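Local coordinates for protein cytochrome C (Marichromatium purpuratum 984, PDB 5LO9) that probably oxidises thiosulfate to tetrathionate, and may run the reverse reaction, passing electrons through its covalently bound c-type hemes, at residues L267-N272 and Q285-H291; M323-Q328 and L353-Q357. All coordinates share one frame; numbering follows the deposited sequence.

Contact 1 of 2, residues L267-N272 and Q285-H291. With HEC (heme c), chain E.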
ATOM      1  N   LEU A 267       0.914   1.445  18.284  1.00 35.56           N
ATOM      2  CA  LEU A 267       0.530   0.049  18.199  1.00 35.89           C
ATOM      3  C   LEU A 267       1.734  -0.830  17.906  1.00 38.61           C
ATOM      4  O   LEU A 267       1.787  -1.982  18.337  1.00 31.81           O
ATOM      5  CB  LEU A 267      -0.495  -0.133  17.111  1.00 32.74           C
ATOM      6  CG  LEU A 267      -1.852   0.541  17.240  1.00 41.19           C
ATOM      7  CD1 LEU A 267      -2.738   0.112  16.055  1.00 46.80           C
ATOM      8  CD2 LEU A 267      -2.482   0.153  18.533  1.00 45.17           C
ATOM      9  N   PHE A 268       2.680  -0.312  17.127  1.00 36.40           N
ATOM     10  CA  PHE A 268       3.895  -1.055  16.827  1.00 41.59           C
ATOM     11  C   PHE A 268       4.706  -1.322  18.094  1.00 41.65           C
ATOM     12  O   PHE A 268       5.261  -2.416  18.278  1.00 34.47           O
ATOM     13  CB  PHE A 268       4.721  -0.256  15.817  1.00 39.59           C
ATOM     14  CG  PHE A 268       5.689  -1.076  15.017  1.00 34.92           C
ATOM     15  CD1 PHE A 268       5.298  -1.641  13.819  1.00 35.28           C
ATOM     16  CD2 PHE A 268       6.992  -1.252  15.450  1.00 33.45           C
ATOM     17  CE1 PHE A 268       6.189  -2.384  13.046  1.00 36.14           C
ATOM     18  CE2 PHE A 268       7.887  -1.982  14.690  1.00 42.34           C
ATOM     19  CZ  PHE A 268       7.476  -2.560  13.474  1.00 35.49           C
ATOM     20  N   ARG A 269       4.795  -0.317  18.965  1.00 38.28           N
ATOM     21  CA  ARG A 269       5.601  -0.348  20.174  1.00 37.58           C
ATOM     22  C   ARG A 269       4.861  -0.963  21.369  1.00 41.56           C
ATOM     23  O   ARG A 269       5.490  -1.556  22.259  1.00 40.64           O
ATOM     24  CB  ARG A 269       6.039   1.091  20.491  1.00 38.11           C
ATOM     25  CG  ARG A 269       6.879   1.298  21.730  1.00 30.48           C
ATOM     26  CD  ARG A 269       8.261   0.708  21.589  1.00 33.50           C
ATOM     27  NE  ARG A 269       8.331  -0.676  22.045  1.00 46.19           N
ATOM     28  CZ  ARG A 269       9.446  -1.388  22.166  1.00 41.07           C
ATOM     29  NH1 ARG A 269      10.636  -0.871  21.870  1.00 38.27           N
ATOM     30  NH2 ARG A 269       9.356  -2.640  22.578  1.00 43.24           N
ATOM     31  N   HIS A 270       3.543  -0.831  21.432  1.00 43.62           N
ATOM     32  CA  HIS A 270       2.788  -1.292  22.589  1.00 40.67           C
ATOM     33  C   HIS A 270       1.699  -2.255  22.159  1.00 36.52           C
ATOM     34  O   HIS A 270       0.591  -2.225  22.676  1.00 37.93           O
ATOM     35  CB  HIS A 270       2.214  -0.113  23.361  1.00 44.31           C
ATOM     36  CG  HIS A 270       3.259   0.874  23.808  1.00 48.52           C
ATOM     37  ND1 HIS A 270       3.986   0.718  24.970  1.00 46.75           N
ATOM     38  CD2 HIS A 270       3.715   2.013  23.234  1.00 41.41           C
ATOM     39  CE1 HIS A 270       4.820   1.732  25.106  1.00 44.35           C
ATOM     40  NE2 HIS A 270       4.684   2.529  24.064  1.00 38.92           N
ATOM     41  N   THR A 271       2.045  -3.156  21.232  1.00 33.83           N
ATOM     42  CA  THR A 271       1.053  -3.985  20.566  1.00 33.27           C
ATOM     43  C   THR A 271       0.209  -4.758  21.567  1.00 43.54           C
ATOM     44  O   THR A 271      -1.006  -4.941  21.373  1.00 43.42           O
ATOM     45  CB  THR A 271       1.739  -4.966  19.620  1.00 35.58           C
ATOM     46  OG1 THR A 271       2.897  -4.363  19.017  1.00 34.09           O
ATOM     47  CG2 THR A 271       0.769  -5.352  18.526  1.00 29.71           C
ATOM     48  N   ASN A 272       0.826  -5.191  22.661  1.00 39.94           N
ATOM     49  CA  ASN A 272       0.182  -6.132  23.563  1.00 42.02           C
ATOM     50  C   ASN A 272      -0.665  -5.451  24.631  1.00 39.89           C
ATOM     51  O   ASN A 272      -1.461  -6.129  25.287  1.00 35.55           O
ATOM     52  CB  ASN A 272       1.242  -6.991  24.245  1.00 41.88           C
ATOM     53  CG  ASN A 272       2.089  -6.190  25.180  1.00 38.16           C
ATOM     54  OD1 ASN A 272       2.724  -5.222  24.789  1.00 41.16           O
ATOM     55  ND2 ASN A 272       2.018  -6.524  26.448  1.00 45.54           N
ATOM     56  N   GLN A 285       4.411 -10.057  23.362  1.00 41.14           N
ATOM     57  CA  GLN A 285       5.307  -9.596  22.326  1.00 39.45           C
ATOM     58  C   GLN A 285       4.830  -8.232  21.853  1.00 36.36           C
ATOM     59  O   GLN A 285       3.701  -7.824  22.129  1.00 35.31           O
ATOM     60  CB  GLN A 285       5.326 -10.564  21.158  1.00 31.81           C
ATOM     61  CG  GLN A 285       5.713 -11.978  21.541  1.00 36.39           C
ATOM     62  CD  GLN A 285       7.168 -12.175  21.956  1.00 39.42           C
ATOM     63  OE1 GLN A 285       7.445 -12.804  22.974  1.00 42.84           O
ATOM     64  NE2 GLN A 285       8.092 -11.705  21.146  1.00 42.23           N
ATOM     65  N   THR A 286       5.715  -7.524  21.152  1.00 30.23           N
ATOM     66  CA  THR A 286       5.352  -6.349  20.381  1.00 28.39           C
ATOM     67  C   THR A 286       6.127  -6.395  19.074  1.00 33.48           C
ATOM     68  O   THR A 286       7.186  -7.019  18.979  1.00 33.97           O
ATOM     69  CB  THR A 286       5.663  -5.021  21.079  1.00 34.65           C
ATOM     70  OG1 THR A 286       7.087  -4.853  21.171  1.00 34.86           O
ATOM     71  CG2 THR A 286       5.030  -4.912  22.474  1.00 32.92           C
ATOM     72  N   CYS A 287       5.600  -5.680  18.075  1.00 37.29           N
ATOM     73  CA  CYS A 287       6.268  -5.595  16.782  1.00 32.91           C
ATOM     74  C   CYS A 287       7.682  -5.077  16.973  1.00 37.69           C
ATOM     75  O   CYS A 287       8.625  -5.536  16.320  1.00 37.22           O
ATOM     76  CB  CYS A 287       5.509  -4.646  15.838  1.00 41.98           C
ATOM     77  SG  CYS A 287       3.679  -4.778  15.670  1.00 42.33           S
ATOM     78  N   ALA A 288       7.830  -4.098  17.861  1.00 36.92           N
ATOM     79  CA  ALA A 288       9.086  -3.394  18.038  1.00 42.77           C
ATOM     80  C   ALA A 288      10.191  -4.299  18.568  1.00 48.52           C
ATOM     81  O   ALA A 288      11.374  -3.980  18.392  1.00 48.04           O
ATOM     82  CB  ALA A 288       8.861  -2.227  19.005  1.00 42.18           C
ATOM     83  N   GLY A 289       9.824  -5.411  19.209  1.00 42.02           N
ATOM     84  CA  GLY A 289      10.806  -6.277  19.828  1.00 45.67           C
ATOM     85  C   GLY A 289      11.629  -7.071  18.831  1.00 43.02           C
ATOM     86  O   GLY A 289      12.723  -7.539  19.159  1.00 37.86           O
ATOM     87  N   CYS A 290      11.083  -7.331  17.653  1.00 36.49           N
ATOM     88  CA  CYS A 290      11.839  -7.989  16.608  1.00 36.95           C
ATOM     89  C   CYS A 290      12.234  -7.043  15.482  1.00 39.72           C
ATOM     90  O   CYS A 290      12.943  -7.466  14.566  1.00 45.33           O
ATOM     91  CB  CYS A 290      11.038  -9.151  16.029  1.00 31.33           C
ATOM     92  SG  CYS A 290      10.519 -10.391  17.239  1.00 37.22           S
ATOM     93  N   HIS A 291      11.753  -5.796  15.497  1.00 37.61           N
ATOM     94  CA  HIS A 291      11.972  -4.809  14.429  1.00 38.94           C
ATOM     95  C   HIS A 291      12.476  -3.554  15.139  1.00 42.71           C
ATOM     96  O   HIS A 291      11.721  -2.625  15.456  1.00 38.33           O
ATOM     97  CB  HIS A 291      10.705  -4.529  13.602  1.00 36.93           C
ATOM     98  CG  HIS A 291      10.130  -5.731  12.915  1.00 36.48           C
ATOM     99  ND1 HIS A 291      10.636  -6.218  11.730  1.00 37.89           N
ATOM    100  CD2 HIS A 291       9.062  -6.515  13.218  1.00 36.91           C
ATOM    101  CE1 HIS A 291       9.913  -7.258  11.337  1.00 38.91           C
ATOM    102  NE2 HIS A 291       8.950  -7.459  12.219  1.00 35.32           N
TER
HETATM  103 FE   HEC E1003       7.465  -9.024  11.797  1.00 47.04          FE
HETATM  104  CHA HEC E1003       8.878  -9.670   8.646  1.00 38.93           C
HETATM  105  CHB HEC E1003       5.515  -6.457  10.431  1.00 32.99           C
HETATM  106  CHC HEC E1003       5.856  -8.561  14.905  1.00 34.12           C
HETATM  107  CHD HEC E1003       9.661 -11.251  13.223  1.00 34.97           C
HETATM  108  NA  HEC E1003       7.257  -8.220   9.888  1.00 36.84           N
HETATM  109  C1A HEC E1003       7.887  -8.618   8.788  1.00 39.05           C
HETATM  110  C2A HEC E1003       7.504  -7.853   7.582  1.00 37.41           C
HETATM  111  C3A HEC E1003       6.528  -6.907   8.094  1.00 31.77           C
HETATM  112  C4A HEC E1003       6.437  -7.212   9.543  1.00 34.84           C
HETATM  113  CMA HEC E1003       5.820  -5.857   7.317  1.00 35.49           C
HETATM  114  CAA HEC E1003       8.048  -8.005   6.184  1.00 39.57           C
HETATM  115  CBA HEC E1003       9.477  -7.472   6.149  1.00 33.86           C
HETATM  116  CGA HEC E1003      10.033  -7.457   4.735  1.00 37.48           C
HETATM  117  O1A HEC E1003      11.033  -6.734   4.530  1.00 28.28           O
HETATM  118  O2A HEC E1003       9.503  -8.171   3.831  1.00 37.06           O
HETATM  119  NB  HEC E1003       5.976  -7.768  12.548  1.00 37.14           N
HETATM  120  C1B HEC E1003       5.330  -6.815  11.841  1.00 37.08           C
HETATM  121  C2B HEC E1003       4.320  -6.102  12.631  1.00 30.60           C
HETATM  122  C3B HEC E1003       4.417  -6.728  13.942  1.00 34.52           C
HETATM  123  C4B HEC E1003       5.465  -7.752  13.771  1.00 31.80           C
HETATM  124  CMB HEC E1003       3.443  -4.982  12.201  1.00 38.33           C
HETATM  125  CAB HEC E1003       3.605  -6.406  15.154  1.00 36.16           C
HETATM  126  CBB HEC E1003       2.150  -6.752  14.839  1.00 34.73           C
HETATM  127  NC  HEC E1003       7.703  -9.786  13.726  1.00 43.70           N
HETATM  128  C1C HEC E1003       6.999  -9.474  14.826  1.00 36.97           C
HETATM  129  C2C HEC E1003       7.504 -10.141  16.048  1.00 31.13           C
HETATM  130  C3C HEC E1003       8.626 -10.947  15.540  1.00 35.17           C
HETATM  131  C4C HEC E1003       8.659 -10.630  14.093  1.00 32.01           C
HETATM  132  CMC HEC E1003       6.946 -10.008  17.443  1.00 36.56           C
HETATM  133  CAC HEC E1003       9.605 -11.844  16.274  1.00 36.03           C
HETATM  134  CBC HEC E1003       8.902 -12.830  17.151  1.00 43.66           C
HETATM  135  ND  HEC E1003       8.978 -10.245  11.045  1.00 43.60           N
HETATM  136  C1D HEC E1003       9.726 -11.058  11.776  1.00 36.72           C
HETATM  137  C2D HEC E1003      10.727 -11.787  10.977  1.00 40.61           C
HETATM  138  C3D HEC E1003      10.516 -11.342   9.587  1.00 40.88           C
HETATM  139  C4D HEC E1003       9.391 -10.387   9.781  1.00 42.11           C
HETATM  140  CMD HEC E1003      11.693 -12.776  11.531  1.00 46.59           C
HETATM  141  CAD HEC E1003      11.243 -11.727   8.311  1.00 45.00           C
HETATM  142  CBD HEC E1003      11.249 -13.234   7.977  1.00 69.31           C
HETATM  143  CGD HEC E1003       9.899 -13.932   7.712  1.00 84.74           C
HETATM  144  O1D HEC E1003       8.922 -13.862   8.519  1.00 78.31           O
HETATM  145  O2D HEC E1003       9.802 -14.629   6.666  1.00 93.03           O

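Contact 2 of 2, residues M323-Q328 and L353-Q357. With HEC (heme c), chain E; THJ (thiosulfate), chain J; EDO (1,2-ethanediol), chain S; EDO (1,2-ethanediol), chain B.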
ATOM      1  N   MET A 323       0.794  -5.853   1.783  1.00 49.79           N
ATOM      2  CA  MET A 323       1.272  -5.427   3.092  1.00 43.62           C
ATOM      3  C   MET A 323       0.257  -5.735   4.190  1.00 44.58           C
ATOM      4  O   MET A 323       0.642  -6.155   5.283  1.00 36.08           O
ATOM      5  CB  MET A 323       1.586  -3.943   3.067  1.00 39.23           C
ATOM      6  CG  MET A 323       1.989  -3.368   4.391  1.00 44.85           C
ATOM      7  SD  MET A 323       3.461  -4.143   5.061  1.00 49.77           S
ATOM      8  CE  MET A 323       4.708  -3.668   3.894  1.00 37.91           C
ATOM      9  N   ALA A 324      -1.045  -5.509   3.946  1.00 44.10           N
ATOM     10  CA  ALA A 324      -2.021  -5.846   4.990  1.00 47.05           C
ATOM     11  C   ALA A 324      -2.005  -7.333   5.286  1.00 45.23           C
ATOM     12  O   ALA A 324      -2.057  -7.750   6.457  1.00 38.08           O
ATOM     13  CB  ALA A 324      -3.449  -5.440   4.613  1.00 35.62           C
ATOM     14  N   GLU A 325      -1.958  -8.151   4.240  1.00 41.35           N
ATOM     15  CA  GLU A 325      -2.001  -9.585   4.457  1.00 48.24           C
ATOM     16  C   GLU A 325      -0.787 -10.019   5.246  1.00 42.52           C
ATOM     17  O   GLU A 325      -0.872 -10.869   6.142  1.00 43.23           O
ATOM     18  CB  GLU A 325      -2.103 -10.312   3.117  1.00 46.11           C
ATOM     19  CG  GLU A 325      -3.526 -10.231   2.596  1.00 39.81           C
ATOM     20  CD  GLU A 325      -3.693 -10.412   1.098  1.00 49.03           C
ATOM     21  OE1 GLU A 325      -2.712 -10.663   0.351  1.00 47.48           O
ATOM     22  OE2 GLU A 325      -4.850 -10.252   0.663  1.00 61.68           O
ATOM     23  N   ARG A 326       0.336  -9.388   4.971  1.00 40.01           N
ATOM     24  CA  ARG A 326       1.562  -9.699   5.677  1.00 41.30           C
ATOM     25  C   ARG A 326       1.434  -9.352   7.148  1.00 34.02           C
ATOM     26  O   ARG A 326       1.737 -10.170   8.020  1.00 45.96           O
ATOM     27  CB  ARG A 326       2.706  -8.939   5.000  1.00 39.02           C
ATOM     28  CG  ARG A 326       4.072  -9.098   5.556  1.00 42.38           C
ATOM     29  CD  ARG A 326       4.339 -10.521   5.861  1.00 59.61           C
ATOM     30  NE  ARG A 326       5.684 -10.873   5.474  1.00 54.63           N
ATOM     31  CZ  ARG A 326       6.490 -11.621   6.203  1.00 64.17           C
ATOM     32  NH1 ARG A 326       6.086 -12.059   7.397  1.00 60.49           N
ATOM     33  NH2 ARG A 326       7.717 -11.894   5.743  1.00 69.31           N
ATOM     34  N   ILE A 327       0.947  -8.155   7.441  1.00 38.08           N
ATOM     35  CA  ILE A 327       0.795  -7.725   8.820  1.00 41.44           C
ATOM     36  C   ILE A 327      -0.147  -8.651   9.575  1.00 40.57           C
ATOM     37  O   ILE A 327       0.072  -8.960  10.756  1.00 42.10           O
ATOM     38  CB  ILE A 327       0.316  -6.266   8.856  1.00 40.79           C
ATOM     39  CG1 ILE A 327       1.431  -5.371   8.395  1.00 38.45           C
ATOM     40  CG2 ILE A 327      -0.089  -5.833  10.260  1.00 44.24           C
ATOM     41  CD1 ILE A 327       0.989  -3.993   8.047  1.00 41.27           C
ATOM     42  N   GLN A 328      -1.198  -9.126   8.916  1.00 43.74           N
ATOM     43  CA  GLN A 328      -2.065 -10.105   9.572  1.00 46.61           C
ATOM     44  C   GLN A 328      -1.348 -11.430   9.806  1.00 41.94           C
ATOM     45  O   GLN A 328      -1.611 -12.102  10.805  1.00 43.68           O
ATOM     46  CB  GLN A 328      -3.318 -10.315   8.746  1.00 36.96           C
ATOM     47  CG  GLN A 328      -4.176  -9.082   8.700  1.00 42.32           C
ATOM     48  CD  GLN A 328      -5.339  -9.254   7.759  1.00 43.27           C
ATOM     49  OE1 GLN A 328      -5.186  -9.745   6.625  1.00 42.75           O
ATOM     50  NE2 GLN A 328      -6.521  -8.895   8.232  1.00 39.39           N
ATOM     51  N   LEU A 353      -4.930  -2.035  11.420  1.00 33.89           N
ATOM     52  CA  LEU A 353      -4.212  -2.196  10.163  1.00 38.86           C
ATOM     53  C   LEU A 353      -4.050  -0.845   9.463  1.00 44.42           C
ATOM     54  O   LEU A 353      -3.052  -0.606   8.764  1.00 36.35           O
ATOM     55  CB  LEU A 353      -4.955  -3.179   9.248  1.00 45.04           C
ATOM     56  CG  LEU A 353      -4.495  -4.630   9.062  1.00 40.17           C
ATOM     57  CD1 LEU A 353      -3.167  -4.661   8.386  1.00 55.38           C
ATOM     58  CD2 LEU A 353      -4.419  -5.330  10.383  1.00 49.60           C
ATOM     59  N   ASP A 354      -5.055   0.034   9.587  1.00 32.48           N
ATOM     60  CA  ASP A 354      -4.930   1.328   8.937  1.00 35.79           C
ATOM     61  C   ASP A 354      -3.829   2.154   9.583  1.00 36.79           C
ATOM     62  O   ASP A 354      -3.031   2.794   8.893  1.00 35.71           O
ATOM     63  CB  ASP A 354      -6.271   2.055   8.947  1.00 40.80           C
ATOM     64  CG  ASP A 354      -7.326   1.404   7.968  1.00 53.34           C
ATOM     65  OD1 ASP A 354      -7.000   0.386   7.226  1.00 56.94           O
ATOM     66  OD2 ASP A 354      -8.490   1.908   7.995  1.00 40.48           O
ATOM     67  N   ALA A 355      -3.756   2.150  10.905  1.00 40.62           N
ATOM     68  CA  ALA A 355      -2.682   2.887  11.557  1.00 35.64           C
ATOM     69  C   ALA A 355      -1.330   2.235  11.263  1.00 39.96           C
ATOM     70  O   ALA A 355      -0.371   2.916  10.882  1.00 37.66           O
ATOM     71  CB  ALA A 355      -2.950   2.986  13.062  1.00 35.52           C
ATOM     72  N   LEU A 356      -1.231   0.911  11.405  1.00 34.44           N
ATOM     73  CA  LEU A 356       0.055   0.289  11.170  1.00 35.11           C
ATOM     74  C   LEU A 356       0.513   0.553   9.753  1.00 36.97           C
ATOM     75  O   LEU A 356       1.685   0.880   9.522  1.00 39.38           O
ATOM     76  CB  LEU A 356      -0.004  -1.208  11.452  1.00 37.55           C
ATOM     77  CG  LEU A 356      -0.072  -1.619  12.936  1.00 36.85           C
ATOM     78  CD1 LEU A 356      -0.501  -3.097  13.071  1.00 36.14           C
ATOM     79  CD2 LEU A 356       1.270  -1.377  13.592  1.00 32.47           C
ATOM     80  N   GLN A 357      -0.397   0.458   8.792  1.00 33.64           N
ATOM     81  CA  GLN A 357      -0.000   0.760   7.427  1.00 36.23           C
ATOM     82  C   GLN A 357       0.337   2.235   7.250  1.00 36.44           C
ATOM     83  O   GLN A 357       1.215   2.572   6.462  1.00 42.77           O
ATOM     84  CB  GLN A 357      -1.081   0.358   6.452  1.00 33.96           C
ATOM     85  CG  GLN A 357      -1.205  -1.129   6.320  1.00 39.26           C
ATOM     86  CD  GLN A 357      -2.118  -1.546   5.210  1.00 36.40           C
ATOM     87  OE1 GLN A 357      -1.673  -1.794   4.086  1.00 42.29           O
ATOM     88  NE2 GLN A 357      -3.406  -1.618   5.505  1.00 43.35           N
TER
HETATM   89 FE   HEC E1003       7.465  -9.024  11.797  1.00 47.04          FE
HETATM   90  CHA HEC E1003       8.878  -9.670   8.646  1.00 38.93           C
HETATM   91  CHB HEC E1003       5.515  -6.457  10.431  1.00 32.99           C
HETATM   92  CHC HEC E1003       5.856  -8.561  14.905  1.00 34.12           C
HETATM   93  CHD HEC E1003       9.661 -11.251  13.223  1.00 34.97           C
HETATM   94  NA  HEC E1003       7.257  -8.220   9.888  1.00 36.84           N
HETATM   95  C1A HEC E1003       7.887  -8.618   8.788  1.00 39.05           C
HETATM   96  C2A HEC E1003       7.504  -7.853   7.582  1.00 37.41           C
HETATM   97  C3A HEC E1003       6.528  -6.907   8.094  1.00 31.77           C
HETATM   98  C4A HEC E1003       6.437  -7.212   9.543  1.00 34.84           C
HETATM   99  CMA HEC E1003       5.820  -5.857   7.317  1.00 35.49           C
HETATM  100  CAA HEC E1003       8.048  -8.005   6.184  1.00 39.57           C
HETATM  101  CBA HEC E1003       9.477  -7.472   6.149  1.00 33.86           C
HETATM  102  CGA HEC E1003      10.033  -7.457   4.735  1.00 37.48           C
HETATM  103  O1A HEC E1003      11.033  -6.734   4.530  1.00 28.28           O
HETATM  104  O2A HEC E1003       9.503  -8.171   3.831  1.00 37.06           O
HETATM  105  NB  HEC E1003       5.976  -7.768  12.548  1.00 37.14           N
HETATM  106  C1B HEC E1003       5.330  -6.815  11.841  1.00 37.08           C
HETATM  107  C2B HEC E1003       4.320  -6.102  12.631  1.00 30.60           C
HETATM  108  C3B HEC E1003       4.417  -6.728  13.942  1.00 34.52           C
HETATM  109  C4B HEC E1003       5.465  -7.752  13.771  1.00 31.80           C
HETATM  110  CMB HEC E1003       3.443  -4.982  12.201  1.00 38.33           C
HETATM  111  CAB HEC E1003       3.605  -6.406  15.154  1.00 36.16           C
HETATM  112  CBB HEC E1003       2.150  -6.752  14.839  1.00 34.73           C
HETATM  113  NC  HEC E1003       7.703  -9.786  13.726  1.00 43.70           N
HETATM  114  C1C HEC E1003       6.999  -9.474  14.826  1.00 36.97           C
HETATM  115  C2C HEC E1003       7.504 -10.141  16.048  1.00 31.13           C
HETATM  116  C3C HEC E1003       8.626 -10.947  15.540  1.00 35.17           C
HETATM  117  C4C HEC E1003       8.659 -10.630  14.093  1.00 32.01           C
HETATM  118  CMC HEC E1003       6.946 -10.008  17.443  1.00 36.56           C
HETATM  119  CAC HEC E1003       9.605 -11.844  16.274  1.00 36.03           C
HETATM  120  CBC HEC E1003       8.902 -12.830  17.151  1.00 43.66           C
HETATM  121  ND  HEC E1003       8.978 -10.245  11.045  1.00 43.60           N
HETATM  122  C1D HEC E1003       9.726 -11.058  11.776  1.00 36.72           C
HETATM  123  C2D HEC E1003      10.727 -11.787  10.977  1.00 40.61           C
HETATM  124  C3D HEC E1003      10.516 -11.342   9.587  1.00 40.88           C
HETATM  125  C4D HEC E1003       9.391 -10.387   9.781  1.00 42.11           C
HETATM  126  CMD HEC E1003      11.693 -12.776  11.531  1.00 46.59           C
HETATM  127  CAD HEC E1003      11.243 -11.727   8.311  1.00 45.00           C
HETATM  128  CBD HEC E1003      11.249 -13.234   7.977  1.00 69.31           C
HETATM  129  CGD HEC E1003       9.899 -13.932   7.712  1.00 84.74           C
HETATM  130  O1D HEC E1003       8.922 -13.862   8.519  1.00 78.31           O
HETATM  131  O2D HEC E1003       9.802 -14.629   6.666  1.00 93.03           O
HETATM  132  S1  THJ J1008       5.745 -13.542  10.551  0.66106.64           S
HETATM  133  O1  THJ J1008       4.607 -13.651   9.574  0.66 68.92           O
HETATM  134  O2  THJ J1008       6.945 -14.306  10.073  0.66 63.64           O
HETATM  135  O3  THJ J1008       5.323 -14.203  11.808  0.66 62.33           O
HETATM  136  S2  THJ J1008       6.108 -11.775  10.960  0.66 58.58           S
HETATM  137  C1  EDO S1017      -1.576  -2.900   0.243  1.00 64.56           C
HETATM  138  O1  EDO S1017      -1.705  -3.391   1.611  1.00 55.31           O
HETATM  139  C2  EDO S1017      -0.141  -2.444  -0.093  1.00 68.34           C
HETATM  140  O2  EDO S1017       0.759  -3.572  -0.456  1.00 48.39           O
HETATM  141  C1  EDO B1025      -2.863 -13.696   6.295  1.00 64.44           C
HETATM  142  O1  EDO B1025      -4.043 -12.833   6.133  1.00 52.23           O
HETATM  143  C2  EDO B1025      -2.754 -14.608   7.576  1.00 65.90           C
HETATM  144  O2  EDO B1025      -3.950 -14.803   8.388  1.00 65.73           O

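Contact 1 of 2, residues L267-N272 and Q285-H291
Phe268, at the end of helix 256-269, packs against the CXXCH heme-binding motif formed by Cys287, Cys290 and His291. Its CG lies anti to the backbone N (chi1 -157°), which brings the ring from CB against Cys287. The CB of that cysteine sits almost centrally over one ring face, 3.4 Å from the centroid, in a CH-pi contact, and its SG lies over the same face. CD1 is 3.6 Å from Cys287 CB, and CE2 lies near that CB and the Ala288 backbone N. Farther along the ring, CD2 meets Ala288 CB, CE1 approaches the heme methyl CMB at 3.9 Å, and CZ reaches His291 CB at 3.8 Å near the ring plane. The backbone fixes the same register, because Ala288 N donates to Phe268 O. Thr271 OG1 acts as a relay, donating to Leu267 O while accepting a nearly straight bond from Cys287 N (3.2 Å, 166°). Ala288 CB also covers the centre of one face of the Arg269 guanidinium, whose NH2 is hydrogen-bonded to a propionate of another heme. Both cysteines are thioether-linked to heme c, and His291, with ND1 hydrogen-bonded to Ser301 O, binds the iron through NE2 at 2.2 Å.

Contact 2 of 2, residues M323-Q328 and L353-Q357
Leu353 CD1 rests against Ala324 and Ile327, touching Ala324 CB at 3.9 Å and Ile327 CG2 at 3.8 Å, in a largely apolar junction of two helices with no direct hydrogen bond between them. Ile327 has CG1 anti to the carbonyl carbon (chi1 -70°); its CG2, anti to the backbone N, also meets Leu356 CD1, while its CD1 lies over the aliphatic part of Gln357. At one border Gln328 CG meets Leu353 CD2. At another, the Gln357 amide is steadied by a weak bond from NE2 to Leu353 O, and its OE1 takes a 2.9 Å hydrogen bond from O1 of an ethanediol, probably from the crystallisation liquor, that also accepts from Ala324 N. Arg326, on the same helix as Ile327, leads away from the junction to the thiosulfate pocket, probably the active site. One face of its guanidinium lies over heme atom CHA, and NH1 stands 3.1 Å from thiosulfate O1, with Tyr310 OH hydrogen-bonded to NE. Thiosulfate S2 is 3.2 Å from the heme iron. Replacing this arginine with an alanine is likely to leave the thiosulfate without the nearby positive charge and the Tyr310 hydroxyl without its guanidinium partner. The short helical segments cross at 109°, their axes 10.6 Å apart. Asp354 forms a salt bridge with Arg319 of the second subunit. Helix 323-332 follows strand 319-321 and meets helix 304-307 through Met323, whereas helix 351-363 packs on helix 256-269 through Ala355 and Leu356.

Overall arrangement
The two contacts are both buried and touch the same heme, yet their chemistry differs. The centre of contact 1 lies about 11 Å from the centre of the chain; this contact combines covalent attachment, iron ligation and backbone hydrogen bonds, approaching the iron from the histidine side. Contact 2, whose centre is about 24 Å from that of the chain and which lies beside the second subunit, is a side-chain junction between helices with no direct hydrogen bond across it; its helix 323-332 faces the thiosulfate, which sits on the other side of the iron. Leu356 joins them physically, since its CD2 packs on Leu267 and Phe268 while its CD1 meets Ile327, so helix 351-363 lies between helix 256-269 and helix 323-332.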